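PDB 4K4K: putative fimbrium subunit Fim1C from Bacteroides uniformis, which is probably a component of the fimbrial tip, part of the surface filaments through which the bacterium adheres and forms biofilms. Local coordinates for residues 52-56 against 69-75; 81-87 against 122-128; 109-115 against 203-207; 115-121 against 135-141. All blocks are in the same frame, centred on the assembly; numbering follows the deposited sequence.

Contact 1 (52-56 against 69-75); sequences GNRKY and AAEGQTI
Tyr56 pairs with Ala69 as an antiparallel non-hydrogen-bonded pair, where strand 47-57 meets the short strand 68-69 in the fimbrillin-like fold; from there 69-75 swings through a type II turn, Ala70 to Gln73, and returns past the tyrosine's hydroxyl. Following Tyr56 outward, CB leads to CG, which sits 3.9 Å from Ala69 CA. CD2 and CE2 pass the backbone N of Ala69, and the ring lays one face over this alanine, whose CB makes a CH-pi contact 3.8 Å from the Tyr56 ring centroid. CE1 approaches Ile75 CD1, and at the tip OH accepts a nearly straight bond from Ile75 N, 3.0 Å long. A phenylalanine here would keep the CH-pi contact with Ala69 but would probably leave Ile75 N without its acceptor, loosening the returning chain. Gln73 adds a side-chain bond to the strand: with CG anti to its carbonyl carbon (chi1 -61°) and the chain bent at chi2, its amide turns back to the strand. Arg54 lays its CG on Ile75 CG1, while its NE bonds Asn51 O. Gln73 OE1 takes Lys55 N on a lone pair at 3.1 Å, and one water donates to both this oxygen and Asn53 O.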
loop_
_atom_site.group_PDB
_atom_site.type_symbol
_atom_site.label_atom_id
_atom_site.label_comp_id
_atom_site.label_asym_id
_atom_site.label_seq_id
_atom_site.Cartn_x
_atom_site.Cartn_y
_atom_site.Cartn_z
ATOM N N GLY A 52 -1.646 2.939 -22.902
ATOM C CA GLY A 52 -1.939 3.150 -21.482
ATOM C C GLY A 52 -0.728 2.799 -20.646
ATOM O O GLY A 52 0.315 2.404 -21.188
ATOM N N ASN A 53 -0.864 2.891 -19.305
ATOM C CA ASN A 53 0.186 2.432 -18.393
ATOM C C ASN A 53 1.570 3.014 -18.747
ATOM O O ASN A 53 2.573 2.280 -18.869
ATOM C CB ASN A 53 0.244 0.875 -18.412
ATOM C CG ASN A 53 1.113 0.318 -17.314
ATOM O OD1 ASN A 53 1.253 0.910 -16.237
ATOM N ND2 ASN A 53 1.741 -0.835 -17.569
ATOM N N ARG A 54 1.606 4.347 -18.925
ATOM C CA ARG A 54 2.828 5.073 -19.263
ATOM C C ARG A 54 3.726 5.159 -18.025
ATOM O O ARG A 54 3.269 5.602 -16.976
ATOM C CB ARG A 54 2.471 6.473 -19.790
ATOM C CG ARG A 54 1.550 6.468 -21.009
ATOM C CD ARG A 54 2.308 6.295 -22.312
ATOM N NE ARG A 54 1.434 6.409 -23.478
ATOM C CZ ARG A 54 1.462 7.409 -24.354
ATOM N NH1 ARG A 54 2.327 8.405 -24.209
ATOM N NH2 ARG A 54 0.638 7.411 -25.390
ATOM N N LYS A 55 4.991 4.743 -18.139
ATOM C CA LYS A 55 5.900 4.748 -16.995
ATOM C C LYS A 55 6.428 6.138 -16.678
ATOM O O LYS A 55 7.041 6.769 -17.527
ATOM C CB LYS A 55 7.078 3.791 -17.251
ATOM C CG LYS A 55 7.997 3.629 -16.042
ATOM C CD LYS A 55 9.244 2.805 -16.390
ATOM C CE LYS A 55 10.030 2.444 -15.164
ATOM N NZ LYS A 55 11.181 1.569 -15.521
ATOM N N TYR A 56 6.198 6.583 -15.440
ATOM C CA TYR A 56 6.693 7.860 -14.911
ATOM C C TYR A 56 7.448 7.573 -13.630
ATOM O O TYR A 56 6.987 6.759 -12.821
ATOM C CB TYR A 56 5.530 8.823 -14.654
ATOM C CG TYR A 56 5.111 9.611 -15.873
ATOM C CD1 TYR A 56 4.511 8.983 -16.966
ATOM C CD2 TYR A 56 5.242 10.997 -15.908
ATOM C CE1 TYR A 56 4.146 9.707 -18.103
ATOM C CE2 TYR A 56 4.851 11.734 -17.023
ATOM C CZ TYR A 56 4.276 11.089 -18.105
ATOM O OH TYR A 56 3.952 11.829 -19.219
ATOM N N ALA A 69 8.451 11.361 -17.242
ATOM C CA ALA A 69 8.181 10.261 -18.137
ATOM C C ALA A 69 9.458 9.511 -18.449
ATOM O O ALA A 69 10.505 10.126 -18.666
ATOM C CB ALA A 69 7.562 10.788 -19.423
ATOM N N ALA A 70 9.382 8.176 -18.464
ATOM C CA ALA A 70 10.491 7.354 -18.950
ATOM C C ALA A 70 10.636 7.648 -20.454
ATOM O O ALA A 70 9.675 8.113 -21.076
ATOM C CB ALA A 70 10.197 5.888 -18.709
ATOM N N GLU A 71 11.813 7.423 -21.040
ATOM C CA GLU A 71 11.982 7.762 -22.451
ATOM C C GLU A 71 10.992 7.032 -23.351
ATOM O O GLU A 71 10.777 5.838 -23.170
ATOM C CB GLU A 71 13.409 7.488 -22.905
ATOM C CG GLU A 71 13.723 8.358 -24.104
ATOM C CD GLU A 71 15.118 8.229 -24.663
ATOM O OE1 GLU A 71 15.957 7.514 -24.066
ATOM O OE2 GLU A 71 15.360 8.841 -25.724
ATOM N N GLY A 72 10.359 7.788 -24.254
ATOM C CA GLY A 72 9.341 7.307 -25.176
ATOM C C GLY A 72 7.964 7.089 -24.561
ATOM O O GLY A 72 7.063 6.582 -25.244
ATOM N N GLN A 73 7.773 7.464 -23.265
ATOM C CA GLN A 73 6.526 7.264 -22.502
ATOM C C GLN A 73 5.744 8.570 -22.288
ATOM O O GLN A 73 4.664 8.538 -21.705
ATOM C CB GLN A 73 6.851 6.642 -21.125
ATOM C CG GLN A 73 7.526 5.254 -21.177
ATOM C CD GLN A 73 6.588 4.170 -21.654
ATOM O OE1 GLN A 73 5.589 3.848 -21.005
ATOM N NE2 GLN A 73 6.868 3.610 -22.819
ATOM N N THR A 74 6.308 9.717 -22.708
ATOM C CA THR A 74 5.685 11.026 -22.476
ATOM C C THR A 74 4.243 11.085 -23.018
ATOM O O THR A 74 3.960 10.742 -24.182
ATOM C CB THR A 74 6.540 12.173 -23.072
ATOM O OG1 THR A 74 7.852 12.111 -22.551
ATOM C CG2 THR A 74 5.980 13.545 -22.733
ATOM N N ILE A 75 3.337 11.534 -22.147
ATOM C CA ILE A 75 1.949 11.779 -22.506
ATOM C C ILE A 75 1.839 13.224 -22.960
ATOM O O ILE A 75 2.263 14.133 -22.219
ATOM C CB ILE A 75 0.994 11.490 -21.329
ATOM C CG1 ILE A 75 0.931 9.982 -21.007
ATOM C CG2 ILE A 75 -0.430 12.049 -21.656
ATOM C CD1 ILE A 75 0.314 9.709 -19.590
HETATM O O HOH W 1 4.722 1.121 -20.107
#

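Contact 2 (81-87 against 122-128); sequences ASQRDFV and KVEGKDK
Asp85 CG stands anti to its own carbonyl carbon (chi1 -50°), which carries the carboxylate across to strand 122-126, where OD1 accepts from Gly125 N at 3.0 Å, nearly along the C-O axis. Gln83 has the same first torsion (chi1 -63°) but bends at chi2, bringing NE2 to Asp127 OD2 at 3.1 Å; the bond reaches the oxygen's anti side, with amide and carboxylate planes steeply inclined, while Asp127 OD1 bonds Thr129 OG1. Between these side-chain bonds the antiparallel strands are joined by paired backbone bonds, Arg84 with Lys126 and Phe86 with Val123. The register slips by one residue between the two pairs, a beta bulge, and Asp85 OD1 binds an amide within it. Phe86 turns its CE1 to Lys126 CB, 3.9 Å away; its ring meets that of Phe77, and the side chain also packs on Val133 and Phe135. Farther along, Val87 CG1 rests on the aliphatic part of Lys122. Asp85 OD2 lies 4.1 Å from Glu124 OE2, and a water links it to Lys122 NZ. Asp85 OD1 thus probably helps hold the bulge, and the water-bridged lysine may temper the repulsion between the two acids.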
loop_
_atom_site.group_PDB
_atom_site.type_symbol
_atom_site.label_atom_id
_atom_site.label_comp_id
_atom_site.label_asym_id
_atom_site.label_seq_id
_atom_site.Cartn_x
_atom_site.Cartn_y
_atom_site.Cartn_z
ATOM N N ALA A 81 -6.820 21.113 -28.035
ATOM C CA ALA A 81 -7.133 21.704 -26.736
ATOM C C ALA A 81 -8.409 21.084 -26.118
ATOM O O ALA A 81 -8.984 21.660 -25.206
ATOM C CB ALA A 81 -7.248 23.232 -26.831
ATOM N N SER A 82 -8.801 19.877 -26.560
ATOM C CA SER A 82 -9.917 19.157 -25.941
ATOM C C SER A 82 -9.423 18.555 -24.602
ATOM O O SER A 82 -8.204 18.372 -24.400
ATOM C CB SER A 82 -10.505 18.103 -26.865
ATOM O OG SER A 82 -9.534 17.101 -27.101
ATOM N N GLN A 83 -10.371 18.252 -23.701
ATOM C CA GLN A 83 -9.996 17.778 -22.375
ATOM C C GLN A 83 -9.884 16.244 -22.286
ATOM O O GLN A 83 -10.477 15.488 -23.072
ATOM C CB GLN A 83 -10.966 18.312 -21.297
ATOM C CG GLN A 83 -10.973 19.855 -21.150
ATOM C CD GLN A 83 -11.736 20.550 -22.261
ATOM O OE1 GLN A 83 -12.834 20.127 -22.639
ATOM N NE2 GLN A 83 -11.160 21.615 -22.836
ATOM N N ARG A 84 -9.120 15.800 -21.292
ATOM C CA ARG A 84 -8.874 14.400 -20.994
ATOM C C ARG A 84 -8.843 14.220 -19.497
ATOM O O ARG A 84 -8.615 15.196 -18.757
ATOM C CB ARG A 84 -7.540 13.905 -21.618
ATOM C CG ARG A 84 -7.494 13.858 -23.149
ATOM C CD ARG A 84 -8.467 12.825 -23.742
ATOM N NE ARG A 84 -8.320 12.751 -25.200
ATOM C CZ ARG A 84 -8.941 13.554 -26.050
ATOM N NH1 ARG A 84 -9.738 14.517 -25.602
ATOM N NH2 ARG A 84 -8.711 13.457 -27.351
ATOM N N ASP A 85 -9.031 12.972 -19.039
ATOM C CA ASP A 85 -8.939 12.638 -17.616
ATOM C C ASP A 85 -7.701 11.822 -17.383
ATOM O O ASP A 85 -7.159 11.248 -18.328
ATOM C CB ASP A 85 -10.180 11.857 -17.169
ATOM C CG ASP A 85 -11.474 12.529 -17.576
ATOM O OD1 ASP A 85 -11.522 13.784 -17.578
ATOM O OD2 ASP A 85 -12.434 11.806 -17.892
ATOM N N PHE A 86 -7.237 11.766 -16.133
ATOM C CA PHE A 86 -5.997 11.077 -15.810
ATOM C C PHE A 86 -6.178 10.218 -14.612
ATOM O O PHE A 86 -6.799 10.652 -13.638
ATOM C CB PHE A 86 -4.855 12.118 -15.536
ATOM C CG PHE A 86 -4.441 12.839 -16.799
ATOM C CD1 PHE A 86 -5.154 13.948 -17.255
ATOM C CD2 PHE A 86 -3.393 12.357 -17.579
ATOM C CE1 PHE A 86 -4.812 14.578 -18.456
ATOM C CE2 PHE A 86 -3.053 12.976 -18.783
ATOM C CZ PHE A 86 -3.755 14.086 -19.215
ATOM N N VAL A 87 -5.590 9.027 -14.654
ATOM C CA VAL A 87 -5.558 8.108 -13.518
ATOM C C VAL A 87 -4.138 7.562 -13.418
ATOM O O VAL A 87 -3.406 7.572 -14.411
ATOM C CB VAL A 87 -6.611 6.957 -13.583
ATOM C CG1 VAL A 87 -8.032 7.500 -13.554
ATOM C CG2 VAL A 87 -6.386 6.055 -14.808
ATOM N N LYS A 122 -9.136 9.890 -9.815
ATOM C CA LYS A 122 -9.202 10.410 -11.171
ATOM C C LYS A 122 -9.166 11.959 -11.165
ATOM O O LYS A 122 -9.872 12.595 -10.368
ATOM C CB LYS A 122 -10.484 9.919 -11.860
ATOM C CG LYS A 122 -10.549 10.365 -13.336
ATOM C CD LYS A 122 -11.757 9.808 -14.105
ATOM C CE LYS A 122 -11.607 8.345 -14.472
ATOM N NZ LYS A 122 -12.789 7.857 -15.238
ATOM N N VAL A 123 -8.325 12.538 -12.030
ATOM C CA VAL A 123 -8.265 13.993 -12.230
ATOM C C VAL A 123 -8.957 14.278 -13.562
ATOM O O VAL A 123 -8.482 13.832 -14.612
ATOM C CB VAL A 123 -6.816 14.542 -12.166
ATOM C CG1 VAL A 123 -6.776 16.053 -12.437
ATOM C CG2 VAL A 123 -6.177 14.199 -10.827
ATOM N N GLU A 124 -10.094 14.969 -13.519
ATOM C CA GLU A 124 -10.916 15.202 -14.705
ATOM C C GLU A 124 -10.720 16.555 -15.395
ATOM O O GLU A 124 -10.406 17.549 -14.745
ATOM C CB GLU A 124 -12.405 15.089 -14.336
ATOM C CG GLU A 124 -12.855 13.662 -14.067
ATOM C CD GLU A 124 -14.354 13.430 -14.054
ATOM O OE1 GLU A 124 -15.084 14.239 -13.438
ATOM O OE2 GLU A 124 -14.794 12.411 -14.635
ATOM N N GLY A 125 -10.991 16.565 -16.708
ATOM C CA GLY A 125 -11.088 17.778 -17.514
ATOM C C GLY A 125 -9.858 18.645 -17.639
ATOM O O GLY A 125 -9.955 19.874 -17.555
ATOM N N LYS A 126 -8.710 18.014 -17.895
ATOM C CA LYS A 126 -7.473 18.746 -18.129
ATOM C C LYS A 126 -7.223 18.899 -19.618
ATOM O O LYS A 126 -7.516 17.992 -20.390
ATOM C CB LYS A 126 -6.286 18.017 -17.475
ATOM C CG LYS A 126 -6.370 17.969 -15.942
ATOM C CD LYS A 126 -5.916 19.304 -15.354
ATOM C CE LYS A 126 -6.118 19.483 -13.876
ATOM N NZ LYS A 126 -5.510 20.770 -13.419
ATOM N N ASP A 127 -6.620 20.006 -20.016
ATOM C CA ASP A 127 -6.270 20.205 -21.410
ATOM C C ASP A 127 -4.888 20.894 -21.522
ATOM O O ASP A 127 -4.278 21.232 -20.508
ATOM C CB ASP A 127 -7.370 20.977 -22.147
ATOM C CG ASP A 127 -7.634 22.351 -21.578
ATOM O OD1 ASP A 127 -6.675 23.137 -21.460
ATOM O OD2 ASP A 127 -8.780 22.610 -21.177
ATOM N N LYS A 128 -4.416 21.122 -22.754
ATOM C CA LYS A 128 -3.094 21.716 -22.987
ATOM C C LYS A 128 -2.937 23.128 -22.390
ATOM O O LYS A 128 -1.802 23.550 -22.219
ATOM C CB LYS A 128 -2.754 21.720 -24.483
ATOM C CG LYS A 128 -3.610 22.669 -25.322
ATOM C CD LYS A 128 -3.339 22.517 -26.815
ATOM C CE LYS A 128 -2.475 23.628 -27.352
ATOM N NZ LYS A 128 -2.086 23.381 -28.765
HETATM O O HOH W 2 -5.714 19.400 -24.792
HETATM O O HOH W 3 -12.397 9.197 -17.645
#

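Contact 3 (109-115 against 203-207); sequences QTPQKDI and AEGIV
Gln109 OE1 is gripped by two donors: Ile206 N, 2.9 Å away and on a lone pair in the carbonyl plane, and Gln112 NE2, which comes from above that plane at 3.0 Å. The same amide answers with its other end, NE2 donating to Ile206 O at 2.9 Å, so a side chain of the 109-115 loop bonds both backbone polar groups of one residue in strand 202-207, much as a neighbouring strand would. NE2 also bonds Val106 O. Gln109 reaches the strand because its chain bends at chi2 (-74°), bringing OE1 to within 3.1 Å of Gly205 CA. Gln112 NE2 also donates to Gln109 O, its amide lying flat with that partner, and so braces the first glutamine. Its own OE1, held by Lys143, packs against Ile206 CG1, while Ile206 CD1 reaches Gln112 O. Ile115 CD1 meets Ile206 CB at 3.9 Å. A leucine in place of Gln109 would probably strand both the N-H and the C=O of Ile206 in a buried setting and deprive Gln112 of an acceptor. The loop is therefore attached to the strand by one side-chain amide that pairs with the N-H and the C=O together, completing the hydrogen bonding of this buried strand residue.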
loop_
_atom_site.group_PDB
_atom_site.type_symbol
_atom_site.label_atom_id
_atom_site.label_comp_id
_atom_site.label_asym_id
_atom_site.label_seq_id
_atom_site.Cartn_x
_atom_site.Cartn_y
_atom_site.Cartn_z
ATOM N N GLN A 109 6.132 -10.385 2.067
ATOM C CA GLN A 109 6.012 -9.081 2.744
ATOM C C GLN A 109 7.172 -8.115 2.537
ATOM O O GLN A 109 6.977 -6.906 2.664
ATOM C CB GLN A 109 5.861 -9.291 4.245
ATOM C CG GLN A 109 4.515 -9.901 4.619
ATOM C CD GLN A 109 3.417 -8.873 4.483
ATOM O OE1 GLN A 109 3.483 -7.804 5.081
ATOM N NE2 GLN A 109 2.418 -9.150 3.651
ATOM N N THR A 110 8.390 -8.634 2.322
ATOM C CA THR A 110 9.580 -7.797 2.205
ATOM C C THR A 110 10.074 -7.725 0.744
ATOM O O THR A 110 10.282 -8.772 0.130
ATOM C CB THR A 110 10.665 -8.340 3.167
ATOM O OG1 THR A 110 10.119 -8.370 4.498
ATOM C CG2 THR A 110 11.922 -7.488 3.176
ATOM N N PRO A 111 10.344 -6.515 0.192
ATOM C CA PRO A 111 10.131 -5.179 0.789
ATOM C C PRO A 111 8.657 -4.762 0.746
ATOM O O PRO A 111 7.955 -5.072 -0.223
ATOM C CB PRO A 111 10.989 -4.264 -0.091
ATOM C CG PRO A 111 11.072 -4.938 -1.418
ATOM C CD PRO A 111 10.858 -6.416 -1.195
ATOM N N GLN A 112 8.195 -4.084 1.797
ATOM C CA GLN A 112 6.817 -3.603 1.912
ATOM C C GLN A 112 6.403 -2.717 0.734
ATOM O O GLN A 112 5.264 -2.836 0.269
ATOM C CB GLN A 112 6.627 -2.811 3.212
ATOM C CG GLN A 112 6.795 -3.637 4.497
ATOM C CD GLN A 112 5.491 -4.269 4.924
ATOM O OE1 GLN A 112 4.686 -3.671 5.642
ATOM N NE2 GLN A 112 5.221 -5.469 4.439
ATOM N N LYS A 113 7.310 -1.834 0.245
ATOM C CA LYS A 113 6.986 -0.901 -0.854
ATOM C C LYS A 113 6.583 -1.625 -2.154
ATOM O O LYS A 113 5.828 -1.057 -2.935
ATOM C CB LYS A 113 8.149 0.081 -1.126
ATOM C CG LYS A 113 9.396 -0.521 -1.779
ATOM C CD LYS A 113 10.371 0.563 -2.227
ATOM C CE LYS A 113 11.522 0.022 -3.037
ATOM N NZ LYS A 113 11.125 -0.286 -4.439
ATOM N N ASP A 114 7.051 -2.877 -2.375
ATOM C CA ASP A 114 6.749 -3.619 -3.608
ATOM C C ASP A 114 5.341 -4.208 -3.612
ATOM O O ASP A 114 4.876 -4.615 -4.680
ATOM C CB ASP A 114 7.788 -4.730 -3.833
ATOM C CG ASP A 114 9.141 -4.164 -4.281
ATOM O OD1 ASP A 114 9.240 -2.929 -4.463
ATOM O OD2 ASP A 114 10.087 -4.957 -4.463
ATOM N N ILE A 115 4.664 -4.266 -2.438
ATOM C CA ILE A 115 3.285 -4.774 -2.388
ATOM C C ILE A 115 2.309 -3.658 -1.945
ATOM O O ILE A 115 1.122 -3.915 -1.803
ATOM C CB ILE A 115 3.151 -6.050 -1.504
ATOM C CG1 ILE A 115 3.580 -5.770 -0.021
ATOM C CG2 ILE A 115 3.913 -7.221 -2.133
ATOM C CD1 ILE A 115 3.171 -6.880 1.013
ATOM N N ALA A 203 7.123 -4.567 14.479
ATOM C CA ALA A 203 6.738 -5.463 13.389
ATOM C C ALA A 203 5.773 -4.741 12.482
ATOM O O ALA A 203 4.998 -3.895 12.942
ATOM C CB ALA A 203 6.116 -6.742 13.925
ATOM N N GLU A 204 5.825 -5.046 11.190
ATOM C CA GLU A 204 4.925 -4.406 10.249
ATOM C C GLU A 204 4.512 -5.375 9.175
ATOM O O GLU A 204 5.216 -6.355 8.894
ATOM C CB GLU A 204 5.552 -3.140 9.630
ATOM C CG GLU A 204 6.728 -3.425 8.703
ATOM C CD GLU A 204 7.462 -2.209 8.173
ATOM O OE1 GLU A 204 6.882 -1.097 8.185
ATOM O OE2 GLU A 204 8.612 -2.380 7.704
ATOM N N GLY A 205 3.361 -5.101 8.597
ATOM C CA GLY A 205 2.850 -5.904 7.501
ATOM C C GLY A 205 1.844 -5.153 6.663
ATOM O O GLY A 205 1.303 -4.147 7.103
ATOM N N ILE A 206 1.606 -5.639 5.451
ATOM C CA ILE A 206 0.582 -5.134 4.548
ATOM C C ILE A 206 -0.316 -6.319 4.259
ATOM O O ILE A 206 0.161 -7.370 3.818
ATOM C CB ILE A 206 1.153 -4.476 3.266
ATOM C CG1 ILE A 206 1.905 -3.179 3.643
ATOM C CG2 ILE A 206 0.004 -4.177 2.240
ATOM C CD1 ILE A 206 2.690 -2.498 2.504
ATOM N N VAL A 207 -1.593 -6.187 4.591
ATOM C CA VAL A 207 -2.535 -7.297 4.437
ATOM C C VAL A 207 -3.734 -6.843 3.607
ATOM O O VAL A 207 -3.925 -5.644 3.380
ATOM C CB VAL A 207 -2.976 -7.871 5.818
ATOM C CG1 VAL A 207 -1.768 -8.427 6.597
ATOM C CG2 VAL A 207 -3.757 -6.830 6.634
#

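Contact 4 (115-121 against 135-141); sequences IDLMGAA and FVFTHKL
The His139 ring carries the selenium of Met118, a selenomethionine, over one face, 3.9 Å from the ring centroid and offset toward the rim, while Asp116 comes in at the ring's edge. Carboxylate and imidazole are coplanar to within 1°, and ND1 donates to the syn lone pair of Asp116 OD1 across a short 2.6 Å; this His-carboxylate bond helps fix the ring's rotation. Asp116 is the centre of an inverse gamma turn, and with its CG anti to the backbone N (chi1 -172°) it presents the oxygens edge-on. A water bonded to Asp116 OD1, Leu117 O and Leu141 N ties the same corner together. Farther along, Ala120 CB lies over the centre of the Phe137 ring, a CH-pi contact 4.0 Å from the centroid, and also touches Phe135 CD1. Gly119 pairs with Thr138 by two backbone bonds, and Lys140 CE lies 3.7 Å from Gly119 N. Leu117 O takes a nearly straight bond from Lys140 N. These strands form a beta hairpin, 118-126 with 132-150: strand 84-90 pairs with the other edge of 118-126, Trp269 stacks on His139, and Trp32 meets Phe137 edge-to-face.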
loop_
_atom_site.group_PDB
_atom_site.type_symbol
_atom_site.label_atom_id
_atom_site.label_comp_id
_atom_site.label_asym_id
_atom_site.label_seq_id
_atom_site.Cartn_x
_atom_site.Cartn_y
_atom_site.Cartn_z
ATOM N N ILE A 115 4.664 -4.266 -2.438
ATOM C CA ILE A 115 3.285 -4.774 -2.388
ATOM C C ILE A 115 2.309 -3.658 -1.945
ATOM O O ILE A 115 1.122 -3.915 -1.803
ATOM C CB ILE A 115 3.151 -6.050 -1.504
ATOM C CG1 ILE A 115 3.580 -5.770 -0.021
ATOM C CG2 ILE A 115 3.913 -7.221 -2.133
ATOM C CD1 ILE A 115 3.171 -6.880 1.013
ATOM N N ASP A 116 2.808 -2.440 -1.715
ATOM C CA ASP A 116 1.984 -1.332 -1.271
ATOM C C ASP A 116 1.225 -0.720 -2.474
ATOM O O ASP A 116 1.584 0.340 -2.974
ATOM C CB ASP A 116 2.856 -0.289 -0.555
ATOM C CG ASP A 116 2.065 0.801 0.118
ATOM O OD1 ASP A 116 0.798 0.731 0.096
ATOM O OD2 ASP A 116 2.689 1.766 0.593
ATOM N N LEU A 117 0.146 -1.383 -2.895
ATOM C CA LEU A 117 -0.657 -0.922 -4.036
ATOM C C LEU A 117 -1.375 0.381 -3.673
ATOM O O LEU A 117 -2.057 0.469 -2.637
ATOM C CB LEU A 117 -1.679 -2.016 -4.404
ATOM C CG LEU A 117 -2.746 -1.616 -5.448
ATOM C CD1 LEU A 117 -2.113 -1.338 -6.832
ATOM C CD2 LEU A 117 -3.904 -2.651 -5.483
HETATM N N MSE A 118 -1.216 1.391 -4.517
HETATM C CA MSE A 118 -1.888 2.677 -4.340
HETATM C C MSE A 118 -2.521 3.090 -5.655
HETATM O O MSE A 118 -1.973 2.790 -6.725
HETATM C CB MSE A 118 -0.915 3.790 -3.868
HETATM C CG MSE A 118 -0.142 3.427 -2.583
HETATM SE SE MSE A 118 0.798 4.986 -1.920
HETATM C CE MSE A 118 2.022 5.307 -3.278
ATOM N N GLY A 119 -3.638 3.795 -5.561
ATOM C CA GLY A 119 -4.323 4.341 -6.731
ATOM C C GLY A 119 -4.536 5.834 -6.553
ATOM O O GLY A 119 -4.827 6.297 -5.449
ATOM N N ALA A 120 -4.348 6.606 -7.640
ATOM C CA ALA A 120 -4.584 8.058 -7.603
ATOM C C ALA A 120 -6.034 8.321 -7.978
ATOM O O ALA A 120 -6.501 7.747 -8.952
ATOM C CB ALA A 120 -3.654 8.783 -8.585
ATOM N N ALA A 121 -6.724 9.218 -7.275
ATOM C CA ALA A 121 -8.093 9.599 -7.645
ATOM C C ALA A 121 -8.088 10.165 -9.054
ATOM O O ALA A 121 -7.130 10.848 -9.451
ATOM C CB ALA A 121 -8.654 10.644 -6.671
ATOM N N PHE A 135 -1.509 14.227 -8.734
ATOM C CA PHE A 135 -2.082 12.942 -8.368
ATOM C C PHE A 135 -2.090 12.774 -6.846
ATOM O O PHE A 135 -1.062 12.960 -6.203
ATOM C CB PHE A 135 -1.311 11.786 -9.031
ATOM C CG PHE A 135 -1.475 11.731 -10.537
ATOM C CD1 PHE A 135 -2.652 11.248 -11.112
ATOM C CD2 PHE A 135 -0.455 12.149 -11.379
ATOM C CE1 PHE A 135 -2.785 11.148 -12.508
ATOM C CE2 PHE A 135 -0.609 12.096 -12.782
ATOM C CZ PHE A 135 -1.765 11.560 -13.332
ATOM N N VAL A 136 -3.228 12.420 -6.279
ATOM C CA VAL A 136 -3.332 12.178 -4.840
ATOM C C VAL A 136 -3.533 10.679 -4.683
ATOM O O VAL A 136 -4.579 10.157 -5.050
ATOM C CB VAL A 136 -4.467 13.014 -4.197
ATOM C CG1 VAL A 136 -4.641 12.666 -2.718
ATOM C CG2 VAL A 136 -4.211 14.511 -4.378
ATOM N N PHE A 137 -2.522 9.991 -4.182
ATOM C CA PHE A 137 -2.563 8.535 -4.044
ATOM C C PHE A 137 -3.138 8.097 -2.715
ATOM O O PHE A 137 -2.861 8.714 -1.677
ATOM C CB PHE A 137 -1.154 7.952 -4.190
ATOM C CG PHE A 137 -0.636 7.921 -5.617
ATOM C CD1 PHE A 137 -0.887 6.832 -6.435
ATOM C CD2 PHE A 137 0.089 8.992 -6.138
ATOM C CE1 PHE A 137 -0.399 6.798 -7.752
ATOM C CE2 PHE A 137 0.548 8.978 -7.465
ATOM C CZ PHE A 137 0.302 7.876 -8.264
ATOM N N THR A 138 -3.926 7.016 -2.736
ATOM C CA THR A 138 -4.443 6.378 -1.508
ATOM C C THR A 138 -4.060 4.912 -1.539
ATOM O O THR A 138 -3.996 4.302 -2.619
ATOM C CB THR A 138 -5.970 6.534 -1.342
ATOM O OG1 THR A 138 -6.592 5.960 -2.476
ATOM C CG2 THR A 138 -6.430 7.999 -1.183
ATOM N N HIS A 139 -3.757 4.343 -0.371
ATOM C CA HIS A 139 -3.399 2.926 -0.292
ATOM C C HIS A 139 -4.650 2.070 -0.469
ATOM O O HIS A 139 -5.688 2.360 0.144
ATOM C CB HIS A 139 -2.774 2.628 1.074
ATOM C CG HIS A 139 -1.534 3.417 1.380
ATOM N ND1 HIS A 139 -0.277 2.943 1.051
ATOM C CD2 HIS A 139 -1.402 4.593 2.038
ATOM C CE1 HIS A 139 0.582 3.849 1.507
ATOM N NE2 HIS A 139 -0.051 4.858 2.107
ATOM N N LYS A 140 -4.556 1.016 -1.285
ATOM C CA LYS A 140 -5.708 0.122 -1.544
ATOM C C LYS A 140 -5.753 -1.068 -0.563
ATOM O O LYS A 140 -6.788 -1.751 -0.469
ATOM C CB LYS A 140 -5.668 -0.400 -2.987
ATOM C CG LYS A 140 -5.783 0.735 -4.024
ATOM C CD LYS A 140 -7.166 1.404 -4.004
ATOM C CE LYS A 140 -7.139 2.672 -4.842
ATOM N NZ LYS A 140 -8.477 3.310 -4.889
ATOM N N LEU A 141 -4.642 -1.287 0.198
ATOM C CA LEU A 141 -4.547 -2.397 1.139
ATOM C C LEU A 141 -4.530 -1.873 2.580
ATOM O O LEU A 141 -4.996 -0.765 2.829
ATOM C CB LEU A 141 -3.361 -3.318 0.811
ATOM C CG LEU A 141 -3.280 -3.744 -0.707
ATOM C CD1 LEU A 141 -2.028 -4.604 -0.954
ATOM C CD2 LEU A 141 -4.548 -4.461 -1.172
HETATM O O HOH W 4 -1.760 -0.445 -0.137
HETATM O O HOH W 5 -5.516 12.338 -7.896
HETATM O O HOH W 6 -6.666 9.040 -4.073
#

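Contacts 1 and 2 follow each other along the chain, and their centres lie about 16 Å apart on the same side of the chain's centre, touching where Ile75 CG2 packs on Phe86 CE2. Strand 118-126 then carries the structure from contact 2 to contact 4, centres about 20 Å apart, with Phe135 of contact 4 lying against Phe86 and Val87. Contact 3 shares Ile115 with contact 4, their centres about 14 Å apart, and its strand 202-207 borders strand 132-150; it spans the sequence of contact 4. Contacts 2 and 3 are the most distant, about 33 Å between centres. Contacts 1 and 2 lie toward one end of the elongated chain and contacts 3 and 4 near its middle, linked through neighbouring strands.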